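Local structure of cGAS/DncV-like nucleotidyltransferase in E. coli homolog (Elizabethkingia meningoseptica ATCC 13253 = NBRC 12535, 6E0O) at residues Arg41-Leu46 and Val65-Asp70; Glu100-Thr105 and Val137-Val142. The protein synthesises cyclic dinucleotide second messengers from nucleoside triphosphates, probably with magnesium, as the signalling enzyme of a CBASS antiphage defence system. All blocks are in the same frame, centred on the assembly; numbering follows the deposited sequence.

How the interactions relate
Interaction 1 and interaction 2 sit side by side in one nucleotidyltransferase domain, their centres about 9 Å apart. Along the chain, the antiparallel pairing of 41-46 with 65-70 is complete before helix 98-113 and strand 135-147 supply 100-105 and 137-142. Strand 62-68 is the common element, antiparallel to 42-47 in interaction 1 and parallel to 135-147, the strand of interaction 2. Probable backbone hydrogen bonds (Y68 N to C140 O, M66 N to I138 O) join the two, and M66 reaches T105 on the helix. Interaction 1 thus joins two strands of the sheet, and interaction 2 lays helix 98-113 on its face carrying M66, P139 and V137; D63 and D136, on these strands, probably bind magnesium.

Interaction 1. Residues Arg41-Leu46 and Val65-Asp70; sequences RVTIFL and VMRYDD
F45 lays its ring over the side chain of V65, with V65 CB 3.7 Å from the ring centroid and only 14° off the normal, a CH-pi contact over one face. The F45 torsion (chi1 68°) tucks CG over its own backbone, which folds the ring back across the neighbouring strand, where CZ also meets V65 CG1; R67 CB comes to the ring edge. Further along this face T43 and R67 run alongside each other in the same direction, and both turn to D69. T43 OG1 donates to the syn lone pair of D69 OD2 at 2.7 Å, while R67 NE takes the anti lone pair of that oxygen at 2.8 Å in a salt bridge nearly in the guanidinium plane. Two donors on the syn and anti sides of one oxygen help hold the carboxylate in place.

On the other face M66 CG packs against V42 CB at 3.7 Å, and the V42 side chain crosses that of Y68 at about a right angle, CG1 nearest Y68 CD2. R41 bends at chi3 (-74°) to bring NH1 to Y68 OH at 2.9 Å, a bent hydrogen bond with the hydroxyl tilted out of the guanidinium plane, which stands perpendicular to the ring. Backbone bonds pair T43 with R67 and F45 with V65 in both directions, and D69 N closes the end on R41 O. This is a regular antiparallel ladder in the nucleotidyltransferase sheet, leading toward Q47 and R51, which probably bind ATP and GTP.

Interaction 2. Residues Glu100-Thr105 and Val137-Val142; sequences ELKADT and VIPCFV. With nucleotides of chain B.
The F141 ring receives L101 over one face: L101 CD2 stands 4.1 Å from the centroid, 28° off the normal, in a CH-pi contact that leans toward F141 CE1 at 3.7 Å. The two side chains come from opposite directions, L101 down from the helix and F141 back from the strand. Because L101 holds CG anti to its own nitrogen (chi1 177°), its CD2 branch can touch the ring, the carbonyl oxygen of C140 and P139 CB together.

The puckered pyrrolidine ring of P139 is the second partner, and three helix side chains converge on it. L101 CD2 meets P139 CB at 4.1 Å, K102 CG lies as far from P139 CG, and T105 OG1 approaches P139 CB at 3.6 Å. That hydroxyl is not left without a polar partner: it donates to L101 O at 2.8 Å from above the carbonyl plane, while T105 N reaches the same oxygen from the opposite face. The same T105 rotamer that faces OG1 to L101 O leaves the methyl CG2 toward V137 CG1, 4.0 Å away. K102 uses only its aliphatic stem here; its chain runs extended, and NZ forms a salt bridge with D162 and a hydrogen bond to K120 O.

I138 points to the other side of the strand, where CD1 comes within 3.6 Å of O3' of nucleotide A2 of chain B. Helix 98-113 thus covers one face of strand 135-147; the axes of 100-105 and 137-142 make an angle of 147°, roughly antiparallel but clearly inclined, with M66 of strand 62-68 and F38 of helix 21-38 packed alongside L101 and T105.

Interaction 1. Residues Arg41-Leu46 and Val65-Asp70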
loop_
_atom_site.group_PDB
_atom_site.type_symbol
_atom_site.label_atom_id
_atom_site.label_comp_id
_atom_site.label_asym_id
_atom_site.label_seq_id
_atom_site.Cartn_x
_atom_site.Cartn_y
_atom_site.Cartn_z
ATOM N N ARG A 41 -1.041 17.978 -18.012
ATOM C CA ARG A 41 -0.079 16.996 -18.487
ATOM C C ARG A 41 0.148 15.856 -17.510
ATOM O O ARG A 41 0.900 14.927 -17.835
ATOM C CB ARG A 41 1.244 17.689 -18.803
ATOM C CG ARG A 41 1.125 18.706 -19.929
ATOM C CD ARG A 41 2.466 19.338 -20.210
ATOM N NE ARG A 41 2.849 20.281 -19.169
ATOM C CZ ARG A 41 4.102 20.515 -18.793
ATOM N NH1 ARG A 41 5.108 19.855 -19.352
ATOM N NH2 ARG A 41 4.348 21.407 -17.843
ATOM N N VAL A 42 -0.487 15.900 -16.338
ATOM C CA VAL A 42 -0.399 14.833 -15.352
ATOM C C VAL A 42 -1.788 14.357 -14.957
ATOM O O VAL A 42 -2.760 15.116 -14.990
ATOM C CB VAL A 42 0.381 15.272 -14.090
ATOM C CG1 VAL A 42 1.806 15.626 -14.447
ATOM C CG2 VAL A 42 -0.310 16.451 -13.396
ATOM N N THR A 43 -1.862 13.089 -14.565
ATOM C CA THR A 43 -3.001 12.553 -13.830
ATOM C C THR A 43 -2.568 12.438 -12.375
ATOM O O THR A 43 -1.502 11.887 -12.088
ATOM C CB THR A 43 -3.377 11.162 -14.344
ATOM O OG1 THR A 43 -3.808 11.236 -15.705
ATOM C CG2 THR A 43 -4.503 10.547 -13.522
ATOM N N ILE A 44 -3.378 12.963 -11.462
ATOM C CA ILE A 44 -3.125 12.850 -10.029
ATOM C C ILE A 44 -4.147 11.880 -9.454
ATOM O O ILE A 44 -5.343 11.992 -9.736
ATOM C CB ILE A 44 -3.159 14.226 -9.337
ATOM C CG1 ILE A 44 -1.972 15.078 -9.819
ATOM C CG2 ILE A 44 -3.134 14.055 -7.832
ATOM C CD1 ILE A 44 -2.025 16.545 -9.401
ATOM N N PHE A 45 -3.668 10.913 -8.676
ATOM C CA PHE A 45 -4.530 9.904 -8.077
ATOM C C PHE A 45 -3.852 9.384 -6.822
ATOM O O PHE A 45 -2.694 9.691 -6.554
ATOM C CB PHE A 45 -4.873 8.795 -9.069
ATOM C CG PHE A 45 -3.716 7.924 -9.471
ATOM C CD1 PHE A 45 -2.912 8.248 -10.558
ATOM C CD2 PHE A 45 -3.461 6.747 -8.788
ATOM C CE1 PHE A 45 -1.863 7.412 -10.947
ATOM C CE2 PHE A 45 -2.424 5.911 -9.162
ATOM C CZ PHE A 45 -1.622 6.240 -10.241
ATOM N N LEU A 46 -4.592 8.604 -6.040
ATOM C CA LEU A 46 -4.054 8.061 -4.807
ATOM C C LEU A 46 -3.661 6.599 -4.981
ATOM O O LEU A 46 -4.274 5.846 -5.741
ATOM C CB LEU A 46 -5.074 8.154 -3.669
ATOM C CG LEU A 46 -5.601 9.546 -3.342
ATOM C CD1 LEU A 46 -6.500 9.478 -2.093
ATOM C CD2 LEU A 46 -4.467 10.552 -3.161
ATOM N N VAL A 65 -0.003 10.096 -6.204
ATOM C CA VAL A 65 0.726 9.774 -7.423
ATOM C C VAL A 65 0.514 10.893 -8.433
ATOM O O VAL A 65 -0.616 11.344 -8.649
ATOM C CB VAL A 65 0.263 8.427 -7.997
ATOM C CG1 VAL A 65 1.087 8.096 -9.232
ATOM C CG2 VAL A 65 0.361 7.314 -6.967
ATOM N N MET A 66 1.603 11.349 -9.045
ATOM C CA MET A 66 1.535 12.337 -10.120
ATOM C C MET A 66 2.111 11.687 -11.370
ATOM O O MET A 66 3.331 11.626 -11.542
ATOM C CB MET A 66 2.283 13.614 -9.775
ATOM C CG MET A 66 2.024 14.710 -10.795
ATOM S SD MET A 66 3.198 16.060 -10.812
ATOM C CE MET A 66 4.541 15.293 -11.702
ATOM N N ARG A 67 1.233 11.205 -12.243
ATOM C CA ARG A 67 1.632 10.469 -13.436
ATOM C C ARG A 67 1.738 11.442 -14.606
ATOM O O ARG A 67 0.726 11.959 -15.096
ATOM C CB ARG A 67 0.605 9.380 -13.732
ATOM C CG ARG A 67 0.985 8.459 -14.884
ATOM C CD ARG A 67 -0.130 7.468 -15.192
ATOM N NE ARG A 67 -1.329 8.137 -15.692
ATOM C CZ ARG A 67 -2.516 7.557 -15.780
ATOM N NH1 ARG A 67 -2.659 6.295 -15.398
ATOM N NH2 ARG A 67 -3.559 8.237 -16.226
ATOM N N TYR A 68 2.966 11.709 -15.045
ATOM C CA TYR A 68 3.195 12.563 -16.198
ATOM C C TYR A 68 2.912 11.706 -17.419
ATOM O O TYR A 68 3.611 10.721 -17.671
ATOM C CB TYR A 68 4.623 13.101 -16.208
ATOM C CG TYR A 68 4.779 14.159 -17.270
ATOM C CD1 TYR A 68 5.017 13.814 -18.591
ATOM C CD2 TYR A 68 4.634 15.502 -16.959
ATOM C CE1 TYR A 68 5.137 14.780 -19.569
ATOM C CE2 TYR A 68 4.744 16.472 -17.924
ATOM C CZ TYR A 68 4.994 16.109 -19.228
ATOM O OH TYR A 68 5.107 17.097 -20.177
ATOM N N ASP A 69 1.875 12.058 -18.168
ATOM C CA ASP A 69 1.344 11.108 -19.137
ATOM C C ASP A 69 0.825 11.787 -20.394
ATOM O O ASP A 69 0.013 11.194 -21.113
ATOM C CB ASP A 69 0.263 10.257 -18.490
ATOM C CG ASP A 69 -0.849 11.087 -17.894
ATOM O OD1 ASP A 69 -0.952 12.284 -18.241
ATOM O OD2 ASP A 69 -1.621 10.546 -17.085
ATOM N N ASP A 70 1.306 12.993 -20.685
ATOM C CA ASP A 70 0.859 13.744 -21.848
ATOM C C ASP A 70 0.964 12.935 -23.133
ATOM O O ASP A 70 0.105 13.062 -24.009
ATOM C CB ASP A 70 1.694 15.026 -21.940
ATOM C CG ASP A 70 1.228 15.963 -23.021
ATOM O OD1 ASP A 70 0.029 16.306 -23.047
ATOM O OD2 ASP A 70 2.079 16.380 -23.834
#

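Interaction 2. Residues Glu100-Thr105 and Val137-Val142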
loop_
_atom_site.group_PDB
_atom_site.type_symbol
_atom_site.label_atom_id
_atom_site.label_comp_id
_atom_site.label_asym_id
_atom_site.label_seq_id
_atom_site.Cartn_x
_atom_site.Cartn_y
_atom_site.Cartn_z
ATOM N N GLU A 100 14.593 14.881 -14.618
ATOM C CA GLU A 100 14.007 16.204 -14.799
ATOM C C GLU A 100 12.602 16.255 -14.217
ATOM O O GLU A 100 12.222 17.244 -13.584
ATOM C CB GLU A 100 13.945 16.547 -16.286
ATOM C CG GLU A 100 15.252 16.656 -17.010
ATOM C CD GLU A 100 15.024 16.783 -18.510
ATOM O OE1 GLU A 100 15.126 15.759 -19.223
ATOM O OE2 GLU A 100 14.695 17.897 -18.967
ATOM N N LEU A 101 11.803 15.207 -14.450
ATOM C CA LEU A 101 10.452 15.177 -13.892
ATOM C C LEU A 101 10.486 15.309 -12.374
ATOM O O LEU A 101 9.749 16.112 -11.797
ATOM C CB LEU A 101 9.726 13.895 -14.294
ATOM C CG LEU A 101 8.329 13.739 -13.687
ATOM C CD1 LEU A 101 7.375 14.819 -14.176
ATOM C CD2 LEU A 101 7.771 12.357 -14.003
ATOM N N LYS A 102 11.334 14.523 -11.709
ATOM C CA LYS A 102 11.342 14.547 -10.252
ATOM C C LYS A 102 11.858 15.882 -9.735
ATOM O O LYS A 102 11.338 16.416 -8.751
ATOM C CB LYS A 102 12.142 13.366 -9.704
ATOM C CG LYS A 102 12.071 13.248 -8.197
ATOM C CD LYS A 102 12.602 11.922 -7.706
ATOM C CE LYS A 102 12.521 11.805 -6.202
ATOM N NZ LYS A 102 13.134 10.535 -5.744
ATOM N N ALA A 103 12.880 16.438 -10.388
ATOM C CA ALA A 103 13.387 17.748 -9.983
ATOM C C ALA A 103 12.330 18.830 -10.169
ATOM O O ALA A 103 12.172 19.711 -9.318
ATOM C CB ALA A 103 14.642 18.098 -10.780
ATOM N N ASP A 104 11.596 18.781 -11.279
ATOM C CA ASP A 104 10.553 19.771 -11.522
ATOM C C ASP A 104 9.415 19.618 -10.523
ATOM O O ASP A 104 8.819 20.612 -10.089
ATOM C CB ASP A 104 10.031 19.622 -12.950
ATOM C CG ASP A 104 11.025 20.094 -13.996
ATOM O OD1 ASP A 104 12.068 20.692 -13.635
ATOM O OD2 ASP A 104 10.757 19.859 -15.193
ATOM N N THR A 105 9.104 18.375 -10.146
ATOM C CA THR A 105 8.082 18.123 -9.136
ATOM C C THR A 105 8.511 18.705 -7.797
ATOM O O THR A 105 7.728 19.374 -7.117
ATOM C CB THR A 105 7.842 16.616 -9.015
ATOM O OG1 THR A 105 7.412 16.092 -10.271
ATOM C CG2 THR A 105 6.769 16.329 -7.987
ATOM N N VAL A 137 4.559 12.517 -2.469
ATOM C CA VAL A 137 4.207 12.749 -3.862
ATOM C C VAL A 137 5.112 11.882 -4.724
ATOM O O VAL A 137 6.342 11.963 -4.626
ATOM C CB VAL A 137 4.321 14.236 -4.226
ATOM C CG1 VAL A 137 4.022 14.445 -5.694
ATOM C CG2 VAL A 137 3.400 15.051 -3.338
ATOM N N ILE A 138 4.504 11.058 -5.570
ATOM C CA ILE A 138 5.225 10.059 -6.354
ATOM C C ILE A 138 5.136 10.444 -7.825
ATOM O O ILE A 138 4.180 10.043 -8.511
ATOM C CB ILE A 138 4.661 8.651 -6.107
ATOM C CG1 ILE A 138 4.683 8.338 -4.608
ATOM C CG2 ILE A 138 5.466 7.630 -6.875
ATOM C CD1 ILE A 138 3.640 7.369 -4.179
ATOM N N PRO A 139 6.076 11.230 -8.352
ATOM C CA PRO A 139 6.112 11.441 -9.806
ATOM C C PRO A 139 6.437 10.133 -10.513
ATOM O O PRO A 139 7.222 9.321 -10.018
ATOM C CB PRO A 139 7.220 12.487 -9.990
ATOM C CG PRO A 139 8.106 12.293 -8.820
ATOM C CD PRO A 139 7.202 11.890 -7.668
ATOM N N CYS A 140 5.828 9.936 -11.678
ATOM C CA CYS A 140 6.004 8.687 -12.408
ATOM C C CYS A 140 5.521 8.864 -13.838
ATOM O O CYS A 140 4.966 9.900 -14.206
ATOM C CB CYS A 140 5.257 7.534 -11.734
ATOM S SG CYS A 140 3.468 7.796 -11.631
ATOM N N PHE A 141 5.757 7.829 -14.640
ATOM C CA PHE A 141 5.300 7.735 -16.012
ATOM C C PHE A 141 4.379 6.526 -16.172
ATOM O O PHE A 141 4.320 5.640 -15.314
ATOM C CB PHE A 141 6.492 7.545 -16.959
ATOM C CG PHE A 141 7.436 8.723 -17.050
ATOM C CD1 PHE A 141 6.979 9.993 -17.356
ATOM C CD2 PHE A 141 8.795 8.539 -16.876
ATOM C CE1 PHE A 141 7.864 11.055 -17.473
ATOM C CE2 PHE A 141 9.677 9.603 -16.991
ATOM C CZ PHE A 141 9.207 10.857 -17.278
ATOM N N VAL A 142 3.661 6.498 -17.298
ATOM C CA VAL A 142 2.916 5.310 -17.692
ATOM C C VAL A 142 3.863 4.155 -17.966
ATOM O O VAL A 142 4.934 4.323 -18.565
ATOM C CB VAL A 142 2.081 5.617 -18.946
ATOM C CG1 VAL A 142 1.450 4.350 -19.519
ATOM C CG2 VAL A 142 1.019 6.646 -18.648
ATOM P P A B 2 8.664 2.699 0.849
ATOM O OP1 A B 2 9.422 2.224 -0.338
ATOM O OP2 A B 2 9.410 3.252 2.013
ATOM O "O5'" A B 2 7.644 3.821 0.354
ATOM C "C5'" A B 2 8.075 5.158 0.110
ATOM C "C4'" A B 2 7.154 5.873 -0.848
ATOM O "O4'" A B 2 7.311 5.287 -2.167
ATOM C "C3'" A B 2 5.669 5.781 -0.511
ATOM O "O3'" A B 2 5.003 6.988 -0.877
ATOM C "C2'" A B 2 5.188 4.630 -1.385
ATOM O "O2'" A B 2 3.816 4.680 -1.727
ATOM C "C1'" A B 2 6.076 4.768 -2.619
ATOM N N9 A B 2 6.341 3.486 -3.271
ATOM C C8 A B 2 7.181 2.490 -2.829
ATOM N N7 A B 2 7.220 1.442 -3.611
ATOM C C5 A B 2 6.337 1.761 -4.634
ATOM C C6 A B 2 5.919 1.060 -5.782
ATOM N N6 A B 2 6.347 -0.155 -6.130
ATOM N N1 A B 2 5.042 1.685 -6.581
ATOM C C2 A B 2 4.592 2.898 -6.264
ATOM N N3 A B 2 4.907 3.658 -5.216
ATOM C C4 A B 2 5.792 3.021 -4.435
#